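Local coordinates for protein glucanase (PDB 5GXX) that probably hydrolyses internal beta-1,4-glucosidic bonds of cellulose as a family 9 endoglucanase of the cellulosome, at residues Asn58-Tyr63 against Gly189-His194; Asp97-Cys102 against Gly146-Ala151; Met40-Leu45 against Tyr110-Gly115; Ala116-Trp121 against Met132-Phe137. The protein carries 1 engineered substitution. One frame throughout, in Å; residues are numbered along the deposited sequence.

Contact 1: Asn58-Tyr63 against Gly189-His194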
# COMPACT_ATOMS: atom_id res chain seq x y z
N ASN A 58 31.20 20.62 13.44
CA ASN A 58 32.24 21.63 13.55
C ASN A 58 33.58 21.16 14.10
O ASN A 58 34.59 21.78 13.80
CB ASN A 58 31.79 22.83 14.41
CG ASN A 58 30.85 23.77 13.69
OD1 ASN A 58 30.08 23.36 12.82
ND2 ASN A 58 30.92 25.06 14.04
N LEU A 59 33.60 20.10 14.92
CA LEU A 59 34.87 19.65 15.48
C LEU A 59 35.79 19.13 14.37
O LEU A 59 36.89 19.68 14.20
CB LEU A 59 34.70 18.66 16.65
CG LEU A 59 35.97 18.13 17.32
CD1 LEU A 59 36.88 19.24 17.84
CD2 LEU A 59 35.58 17.19 18.46
N PRO A 60 35.40 18.09 13.62
CA PRO A 60 36.30 17.72 12.52
C PRO A 60 36.38 18.78 11.41
O PRO A 60 37.39 18.82 10.70
CB PRO A 60 35.68 16.42 11.98
CG PRO A 60 34.21 16.55 12.33
CD PRO A 60 34.26 17.16 13.70
N MET A 61 35.38 19.64 11.26
CA MET A 61 35.47 20.65 10.23
C MET A 61 36.57 21.63 10.56
O MET A 61 37.42 21.94 9.71
CB MET A 61 34.16 21.40 10.02
CG MET A 61 34.12 22.10 8.67
SD MET A 61 32.95 23.46 8.52
CE MET A 61 31.37 22.70 8.88
N ALA A 62 36.57 22.09 11.81
CA ALA A 62 37.56 23.05 12.25
C ALA A 62 38.93 22.38 12.30
O ALA A 62 39.92 22.99 11.90
CB ALA A 62 37.17 23.63 13.61
N TYR A 63 38.99 21.11 12.70
CA TYR A 63 40.27 20.39 12.74
C TYR A 63 40.86 20.40 11.35
O TYR A 63 42.05 20.69 11.16
CB TYR A 63 40.08 18.95 13.25
CG TYR A 63 41.22 18.04 12.82
CD1 TYR A 63 42.38 17.95 13.58
CD2 TYR A 63 41.12 17.28 11.65
CE1 TYR A 63 43.43 17.13 13.20
CE2 TYR A 63 42.18 16.45 11.25
CZ TYR A 63 43.33 16.40 12.03
OH TYR A 63 44.39 15.59 11.68
N GLY A 189 28.37 9.92 19.44
CA GLY A 189 28.32 8.71 18.64
C GLY A 189 28.83 8.95 17.23
O GLY A 189 29.03 7.98 16.51
N PHE A 190 29.07 10.21 16.86
CA PHE A 190 29.64 10.55 15.54
C PHE A 190 31.04 11.14 15.74
O PHE A 190 32.04 10.58 15.28
CB PHE A 190 28.72 11.51 14.77
CG PHE A 190 27.32 10.98 14.56
CD1 PHE A 190 27.04 10.10 13.52
CD2 PHE A 190 26.30 11.31 15.44
CE1 PHE A 190 25.76 9.59 13.32
CE2 PHE A 190 25.01 10.80 15.26
CZ PHE A 190 24.73 9.94 14.20
N TYR A 191 31.09 12.24 16.48
CA TYR A 191 32.33 12.90 16.87
C TYR A 191 32.32 13.24 18.37
O TYR A 191 32.50 14.40 18.77
CB TYR A 191 32.58 14.14 16.00
CG TYR A 191 32.91 13.76 14.56
CD1 TYR A 191 34.18 13.31 14.22
CD2 TYR A 191 31.94 13.81 13.56
CE1 TYR A 191 34.49 12.92 12.92
CE2 TYR A 191 32.25 13.42 12.24
CZ TYR A 191 33.53 13.00 11.93
OH TYR A 191 33.85 12.63 10.65
N SER A 192 32.11 12.23 19.21
CA SER A 192 32.18 12.40 20.66
C SER A 192 33.55 12.92 21.08
O SER A 192 34.56 12.56 20.45
CB SER A 192 31.88 11.06 21.36
OG SER A 192 30.49 10.76 21.31
N SER A 193 33.60 13.76 22.12
CA SER A 193 34.88 14.20 22.68
C SER A 193 35.42 13.05 23.54
O SER A 193 34.91 12.77 24.62
CB SER A 193 34.72 15.49 23.50
OG SER A 193 35.95 15.92 24.05
N HIS A 194 36.43 12.36 23.03
CA HIS A 194 36.99 11.19 23.73
C HIS A 194 38.10 11.57 24.70
O HIS A 194 38.16 11.08 25.82
CB HIS A 194 37.54 10.18 22.72
CG HIS A 194 36.51 9.71 21.74
ND1 HIS A 194 35.45 8.89 22.10
CD2 HIS A 194 36.33 9.98 20.42
CE1 HIS A 194 34.69 8.67 21.05
NE2 HIS A 194 35.19 9.33 20.02

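Contact 2: Asp97-Cys102 against Gly146-Ala151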
# COMPACT_ATOMS: atom_id res chain seq x y z
N ASP A 97 35.37 31.15 6.97
CA ASP A 97 34.24 32.08 6.93
C ASP A 97 33.04 31.50 7.68
O ASP A 97 32.34 32.21 8.40
CB ASP A 97 33.86 32.46 5.50
CG ASP A 97 34.87 33.40 4.88
OD1 ASP A 97 35.72 33.96 5.61
OD2 ASP A 97 34.83 33.61 3.65
N TYR A 98 32.79 30.21 7.49
CA TYR A 98 31.76 29.48 8.21
C TYR A 98 32.00 29.48 9.72
O TYR A 98 31.06 29.75 10.46
CB TYR A 98 31.56 28.06 7.64
CG TYR A 98 30.74 27.14 8.53
CD1 TYR A 98 31.36 26.36 9.51
CD2 TYR A 98 29.36 27.06 8.42
CE1 TYR A 98 30.63 25.52 10.32
CE2 TYR A 98 28.61 26.22 9.24
CZ TYR A 98 29.25 25.46 10.19
OH TYR A 98 28.55 24.62 11.02
N LEU A 99 33.23 29.23 10.17
CA LEU A 99 33.48 29.21 11.61
C LEU A 99 33.19 30.57 12.24
O LEU A 99 32.60 30.64 13.32
CB LEU A 99 34.91 28.79 11.93
CG LEU A 99 35.33 27.41 11.43
CD1 LEU A 99 36.74 27.06 11.90
CD2 LEU A 99 34.33 26.35 11.89
N VAL A 100 33.57 31.64 11.54
CA VAL A 100 33.20 33.00 11.96
C VAL A 100 31.68 33.20 12.00
O VAL A 100 31.15 33.76 12.97
CB VAL A 100 33.89 34.08 11.09
CG1 VAL A 100 33.35 35.52 11.34
CG2 VAL A 100 35.38 34.09 11.37
N ALA A 101 30.99 32.70 10.97
CA ALA A 101 29.54 32.87 10.90
C ALA A 101 28.78 32.11 11.98
O ALA A 101 27.61 32.41 12.24
CB ALA A 101 29.02 32.53 9.50
N CYS A 102 29.44 31.16 12.63
CA CYS A 102 28.83 30.38 13.72
C CYS A 102 28.79 31.12 15.07
O CYS A 102 28.17 30.62 16.01
CB CYS A 102 29.62 29.10 13.96
SG CYS A 102 29.32 27.84 12.69
N GLY A 146 37.44 25.30 21.09
CA GLY A 146 38.89 25.43 21.10
C GLY A 146 39.47 25.10 19.73
O GLY A 146 40.41 25.74 19.25
N GLN A 147 38.90 24.07 19.10
CA GLN A 147 39.33 23.71 17.74
C GLN A 147 38.98 24.79 16.72
O GLN A 147 39.79 25.12 15.85
CB GLN A 147 38.79 22.33 17.32
CG GLN A 147 39.38 21.75 16.02
CD GLN A 147 40.88 21.55 16.07
OE1 GLN A 147 41.61 22.14 15.28
NE2 GLN A 147 41.36 20.72 17.00
N MET A 148 37.80 25.39 16.87
CA MET A 148 37.41 26.48 15.98
C MET A 148 38.39 27.65 16.17
O MET A 148 38.81 28.28 15.20
CB MET A 148 35.96 26.93 16.23
CG MET A 148 34.92 25.85 15.91
SD MET A 148 33.27 26.21 16.57
CE MET A 148 32.85 27.73 15.71
N ALA A 149 38.79 27.90 17.42
CA ALA A 149 39.77 28.94 17.70
C ALA A 149 41.11 28.67 17.03
O ALA A 149 41.71 29.57 16.45
CB ALA A 149 39.99 29.08 19.20
N ALA A 150 41.58 27.42 17.13
CA ALA A 150 42.86 27.03 16.57
C ALA A 150 42.87 27.22 15.06
O ALA A 150 43.84 27.75 14.49
CB ALA A 150 43.16 25.57 16.92
N ALA A 151 41.79 26.79 14.40
CA ALA A 151 41.68 26.91 12.95
C ALA A 151 41.76 28.36 12.52
O ALA A 151 42.47 28.73 11.58
CB ALA A 151 40.37 26.30 12.48

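Contact 3: Met40-Leu45 against Tyr110-Gly115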
# COMPACT_ATOMS: atom_id res chain seq x y z
N MET A 40 20.43 25.59 1.56
CA MET A 40 20.34 27.04 1.64
C MET A 40 19.46 27.52 2.80
O MET A 40 19.48 28.71 3.12
CB MET A 40 19.87 27.65 0.31
CG MET A 40 20.92 27.56 -0.79
SD MET A 40 22.49 28.38 -0.45
CE MET A 40 21.98 30.10 -0.52
N ASN A 41 18.70 26.62 3.41
CA ASN A 41 17.92 26.95 4.60
C ASN A 41 18.67 26.74 5.92
O ASN A 41 18.13 26.95 7.01
CB ASN A 41 16.58 26.20 4.59
CG ASN A 41 15.66 26.65 3.47
OD1 ASN A 41 15.73 27.79 3.01
ND2 ASN A 41 14.77 25.75 3.05
N ASP A 42 19.93 26.33 5.84
CA ASP A 42 20.70 26.10 7.05
C ASP A 42 20.86 27.36 7.89
O ASP A 42 20.92 28.48 7.36
CB ASP A 42 22.08 25.54 6.71
CG ASP A 42 22.04 24.07 6.34
OD1 ASP A 42 20.97 23.44 6.40
OD2 ASP A 42 23.13 23.56 5.98
N GLU A 43 20.92 27.18 9.21
CA GLU A 43 21.06 28.31 10.13
C GLU A 43 22.36 29.09 9.92
O GLU A 43 22.38 30.32 10.06
CB GLU A 43 20.97 27.80 11.57
CG GLU A 43 21.14 28.89 12.65
CD GLU A 43 19.97 29.86 12.71
OE1 GLU A 43 18.89 29.53 12.17
OE2 GLU A 43 20.12 30.95 13.29
N VAL A 44 23.43 28.37 9.61
CA VAL A 44 24.69 28.98 9.20
C VAL A 44 25.04 28.42 7.83
O VAL A 44 25.08 27.20 7.63
CB VAL A 44 25.84 28.67 10.18
CG1 VAL A 44 27.10 29.41 9.77
CG2 VAL A 44 25.44 29.05 11.60
N LEU A 45 25.31 29.32 6.89
CA LEU A 45 25.56 28.94 5.51
C LEU A 45 27.02 28.64 5.26
O LEU A 45 27.89 29.03 6.03
CB LEU A 45 25.09 30.06 4.58
CG LEU A 45 23.60 30.38 4.65
CD1 LEU A 45 23.32 31.62 3.81
CD2 LEU A 45 22.81 29.19 4.13
N TYR A 110 27.40 24.90 16.64
CA TYR A 110 28.45 23.88 16.51
C TYR A 110 28.08 22.68 15.66
O TYR A 110 28.91 21.78 15.47
CB TYR A 110 28.95 23.43 17.90
CG TYR A 110 28.03 22.52 18.69
CD1 TYR A 110 27.05 23.05 19.54
CD2 TYR A 110 28.17 21.13 18.64
CE1 TYR A 110 26.23 22.20 20.29
CE2 TYR A 110 27.34 20.28 19.37
CZ TYR A 110 26.38 20.83 20.21
OH TYR A 110 25.56 19.99 20.94
N GLN A 111 26.85 22.64 15.15
CA GLN A 111 26.43 21.58 14.27
C GLN A 111 25.24 22.02 13.42
O GLN A 111 24.36 22.73 13.90
CB GLN A 111 26.08 20.33 15.08
CG GLN A 111 25.77 19.10 14.25
CD GLN A 111 25.76 17.83 15.06
OE1 GLN A 111 26.64 17.59 15.88
NE2 GLN A 111 24.78 16.98 14.80
N ILE A 112 25.21 21.60 12.16
CA ILE A 112 24.02 21.76 11.33
C ILE A 112 23.63 20.38 10.82
O ILE A 112 24.44 19.69 10.21
CB ILE A 112 24.22 22.68 10.09
CG1 ILE A 112 24.75 24.07 10.45
CG2 ILE A 112 22.93 22.77 9.25
CD1 ILE A 112 23.84 24.95 11.30
N GLY A 113 22.40 19.96 11.09
CA GLY A 113 21.97 18.63 10.72
C GLY A 113 22.03 17.65 11.88
O GLY A 113 22.89 17.75 12.77
N ASP A 114 21.11 16.70 11.85
CA ASP A 114 20.98 15.63 12.83
C ASP A 114 21.63 14.40 12.21
O ASP A 114 21.22 13.97 11.14
CB ASP A 114 19.49 15.37 13.07
CG ASP A 114 19.23 14.28 14.10
OD1 ASP A 114 19.47 13.08 13.82
OD2 ASP A 114 18.72 14.61 15.19
N GLY A 115 22.65 13.87 12.88
CA GLY A 115 23.42 12.74 12.38
C GLY A 115 22.57 11.57 11.93
O GLY A 115 22.69 11.08 10.80

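Contact 4: Ala116-Trp121 against Met132-Phe137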
# COMPACT_ATOMS: atom_id res chain seq x y z
N ALA A 116 21.70 11.10 12.82
CA ALA A 116 20.87 9.94 12.53
C ALA A 116 19.88 10.17 11.39
O ALA A 116 19.75 9.32 10.50
CB ALA A 116 20.14 9.48 13.78
N ALA A 117 19.20 11.31 11.43
CA ALA A 117 18.30 11.70 10.35
C ALA A 117 19.02 11.84 9.01
O ALA A 117 18.55 11.33 7.99
CB ALA A 117 17.57 13.01 10.70
N ASP A 118 20.16 12.52 9.02
CA ASP A 118 20.95 12.71 7.80
C ASP A 118 21.38 11.36 7.18
O ASP A 118 21.22 11.12 5.98
CB ASP A 118 22.14 13.63 8.11
CG ASP A 118 22.87 14.10 6.86
OD1 ASP A 118 23.70 13.32 6.33
OD2 ASP A 118 22.59 15.24 6.42
N HIS A 119 21.94 10.49 8.01
CA HIS A 119 22.54 9.24 7.53
C HIS A 119 21.52 8.22 7.07
O HIS A 119 21.84 7.35 6.26
CB HIS A 119 23.45 8.67 8.63
CG HIS A 119 24.66 9.51 8.86
ND1 HIS A 119 25.66 9.14 9.73
CD2 HIS A 119 25.03 10.70 8.33
CE1 HIS A 119 26.60 10.07 9.73
NE2 HIS A 119 26.25 11.02 8.88
N LYS A 120 20.28 8.36 7.53
CA LYS A 120 19.26 7.39 7.14
C LYS A 120 18.86 7.52 5.66
O LYS A 120 18.33 6.58 5.07
CB LYS A 120 18.04 7.58 8.04
CG LYS A 120 17.11 6.40 8.10
CD LYS A 120 16.01 6.70 9.12
CE LYS A 120 14.73 5.93 8.82
NZ LYS A 120 15.00 4.50 8.48
N TRP A 121 19.17 8.67 5.06
CA TRP A 121 18.74 8.97 3.70
C TRP A 121 19.97 9.03 2.79
O TRP A 121 21.01 9.57 3.18
CB TRP A 121 18.00 10.31 3.67
CG TRP A 121 17.57 10.78 2.30
CD1 TRP A 121 16.50 10.34 1.58
CD2 TRP A 121 18.21 11.78 1.51
NE1 TRP A 121 16.42 11.02 0.38
CE2 TRP A 121 17.46 11.91 0.31
CE3 TRP A 121 19.34 12.59 1.69
CZ2 TRP A 121 17.80 12.81 -0.70
CZ3 TRP A 121 19.67 13.49 0.69
CH2 TRP A 121 18.91 13.60 -0.49
N MET A 132 13.89 16.31 4.21
CA MET A 132 13.89 16.62 5.64
C MET A 132 14.23 18.08 5.93
O MET A 132 14.76 18.79 5.07
CB MET A 132 14.86 15.70 6.38
CG MET A 132 16.33 16.06 6.16
SD MET A 132 17.51 14.82 6.75
CE MET A 132 17.36 13.52 5.54
N THR A 133 13.94 18.49 7.16
CA THR A 133 14.23 19.83 7.67
C THR A 133 15.35 19.73 8.70
O THR A 133 15.29 18.95 9.66
CB THR A 133 12.96 20.49 8.27
OG1 THR A 133 11.95 20.54 7.26
CG2 THR A 133 13.24 21.91 8.73
N ARG A 134 16.39 20.52 8.49
CA ARG A 134 17.63 20.34 9.22
C ARG A 134 17.74 21.23 10.45
O ARG A 134 17.68 22.47 10.34
CB ARG A 134 18.82 20.62 8.28
CG ARG A 134 18.94 19.58 7.20
CD ARG A 134 19.61 20.13 5.94
NE ARG A 134 20.94 20.71 6.09
CZ ARG A 134 22.06 19.99 6.21
NH1 ARG A 134 22.01 18.67 6.26
NH2 ARG A 134 23.24 20.61 6.29
N PRO A 135 17.95 20.62 11.62
CA PRO A 135 18.13 21.43 12.82
C PRO A 135 19.52 22.06 12.93
O PRO A 135 20.42 21.74 12.15
CB PRO A 135 17.94 20.41 13.94
CG PRO A 135 18.47 19.15 13.36
CD PRO A 135 17.98 19.18 11.93
N TYR A 136 19.69 22.95 13.89
CA TYR A 136 21.02 23.40 14.28
C TYR A 136 21.18 23.24 15.79
O TYR A 136 20.21 23.00 16.52
CB TYR A 136 21.28 24.83 13.82
CG TYR A 136 20.43 25.89 14.48
CD1 TYR A 136 20.87 26.51 15.65
CD2 TYR A 136 19.20 26.28 13.95
CE1 TYR A 136 20.12 27.50 16.27
CE2 TYR A 136 18.43 27.26 14.57
CZ TYR A 136 18.91 27.86 15.73
OH TYR A 136 18.17 28.85 16.36
N PHE A 137 22.43 23.36 16.23
CA PHE A 137 22.79 23.12 17.62
C PHE A 137 23.74 24.20 18.10
O PHE A 137 24.68 24.58 17.39
CB PHE A 137 23.40 21.72 17.75
CG PHE A 137 22.50 20.64 17.25
CD1 PHE A 137 22.48 20.29 15.90
CD2 PHE A 137 21.63 20.00 18.11
CE1 PHE A 137 21.62 19.31 15.41
CE2 PHE A 137 20.76 19.01 17.65
CZ PHE A 137 20.75 18.67 16.30
O HOH W 1 20.28 16.44 6.95

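Contact 1: Asn58-Tyr63 against Gly189-His194
Y191 OH is hydrogen-bonded to D50 OD2, and the ring behind that hydroxyl lies against P60 in the first turn of helix 58-75. P60 CG stands almost exactly on the ring axis, 3.5 Å from the ring centroid and 3° off the normal, a CH-pi contact over the middle of one face. All six ring carbons are therefore at similar range, the nearest being CZ, at 3.6 Å from P60 CG. The neighbouring methylenes spread over the same face: P60 CB reaches Y191 CE1 at 3.8 Å, while P60 CD lies 3.8 Å from Y191 CG, nearer the stem of the side chain. With CG beside its backbone N (chi1 -69°), Y191 swings its ring onto the proline. L59 adds a looser touch, its CD2 methyl 4.2 Å from the Y191 carbonyl O, which also accepts a hydrogen bond from Y184 OH. Within the loop, G189 N donates to S192 OG at 2.9 Å. W245 and F57 make edge-to-face contacts with Y191, and a bound Tris molecule lies about 3 Å from the Y191 side chain at the nearest atoms and hydrogen-bonds to F190 O through its O3. Proline on the face, aromatic neighbours and the D50 bond together restrict both tilt and rotation of the ring, consistent with a fixed wall of the pocket that holds Tris, probably part of the substrate cleft.

Contact 2: Asp97-Cys102 against Gly146-Ala151
L99 of helix 85-101 and M148 of helix 142-158 are the nearest pair of these two segments, CA to CA 6.5 Å, and each side chain fills a hollow beside the other. The forked end of L99 is the bump on one side. Its CD1 methyl drops into the dip between M148 and A151, one turn apart on helix 142-158, and meets A151 CB at 3.8 Å and the carbonyl M148 O at 4.1 Å. The other branch, CD2, leans on the stem of M148, 4.1 Å from its CG. In return, M148 sends its thioether across to the end of helix 85-101. The chain runs out extended to the sulfur and then turns at chi3 (62°), which carries the terminal methyl into the hollow between L99 and C102. There CE is 3.8 Å from L99 O and 3.9 Å from C102 CB. The small A151 side chain forms one wall of the dip that takes L99 CD1. L99 O, brushed by the methionine methyl, accepts hydrogen bonds from C102 N and from Y171 OH, so this buried carbonyl near the helix end is provided for. The pair belongs to the (alpha/alpha)6 barrel of family 9: helix 58-75 meets both segments through N58 and M61, helix 162-178 brings Y171 onto M148 and A149, and helix 198-212 packs on A149 and A150.

Contact 3: Met40-Leu45 against Tyr110-Gly115
I112 and D42 meet where the loop before strand 56-57 covers the end of strand 108-112, the middle strand of a small three-stranded antiparallel sheet in the family 9 catalytic domain. The apolar part of the contact is almost wholly the work of I112, whose two methyl-bearing branches divide the loop between them. CG2, anti to the backbone N, sits over the flat face of the D42 carboxylate, 3.3 Å from CG and nearly as close to both oxygens, with OD2 at 3.4 Å. The other branch folds at chi2 (-64°) and sends CD1 along the loop, 3.8 Å from V44 N and 4.1 Å from E43 CB. V44 CB is more distant from that methyl, at 4.4 Å. I112 also packs on Y98 of helix 85-101, as does V44, which touches A101 too.

The polar partners of the D42 carboxylate all lie outside the two segments. OD1 forms a salt bridge with R134, while OD2 is hydrogen-bonded to T39 OG1 and has a long, weak ion pair with K56. A buried acid thus lies on a hydrocarbon yet is served at its oxygens, which would favour its charged form. Past the end of the strand, D114 is the N-cap of helix 115-120 through OD1 and A117 N. Just before it, Q111 runs its extended side chain alongside the backbone; NE2, which also bonds A186 O, donates to G113 O at 2.9 Å and 175°, in the carbonyl plane.

Contact 4: Ala116-Trp121 against Met132-Phe137
A117 on the short helix 115-120 and M132 in the run leading to strand 136-139 are the closest backbone pair, with CA atoms 8.1 Å apart, so side chains must bridge the gap. M132 does most of it. Its CG takes the crowded position between the backbone N and the carbonyl carbon (chi1 75°), and the chain then bends at chi3 (74°), bringing SD and CE onto A117 and CE onto the CB of W121. SD lies 4.3 Å from A117 CB, and CE reaches both A117 O at 3.5 Å and W121 CB at 3.8 Å. Beside it, D118 OD2 approaches the edge of the R134 guanidinium in a long salt bridge, 3.5 Å to NH1, with the two planes 59° apart. A water completes the link, donating to D118 OD2 at 2.7 Å and accepting from R134 NH1 at 2.9 Å. Both groups also grip H54: D118 OD1 takes its N-H, and R134 NH1 donates to its carbonyl O. W121 NE1 bonds I543 O, far along the chain. R134 also serves D42, so the arginine is shared between two acids, and its charge probably favours the ionised state of D118.

Contacts 3 and 4 are the nearest pair, their centres about 9 Å apart: a probable hydrogen bond of 2.8 Å between Y110 N and F137 O joins strands 108-112 and 136-139, while D42 OD1 and R134 NE meet at 2.7 Å. Contacts 1 and 2, with centres about 13 Å apart, are joined by a probable hydrogen bond between Y98 OH and N58 OD1, 2.7 Å, and another, N58 N with Y110 O at 3.3 Å, leads from contact 1 into the sheet of contact 3. Contacts 2 and 4 stay about 7 Å apart at their nearest atoms. Tris sits beside contact 1, whose F190 ring packs on A116 and H119 of contact 4.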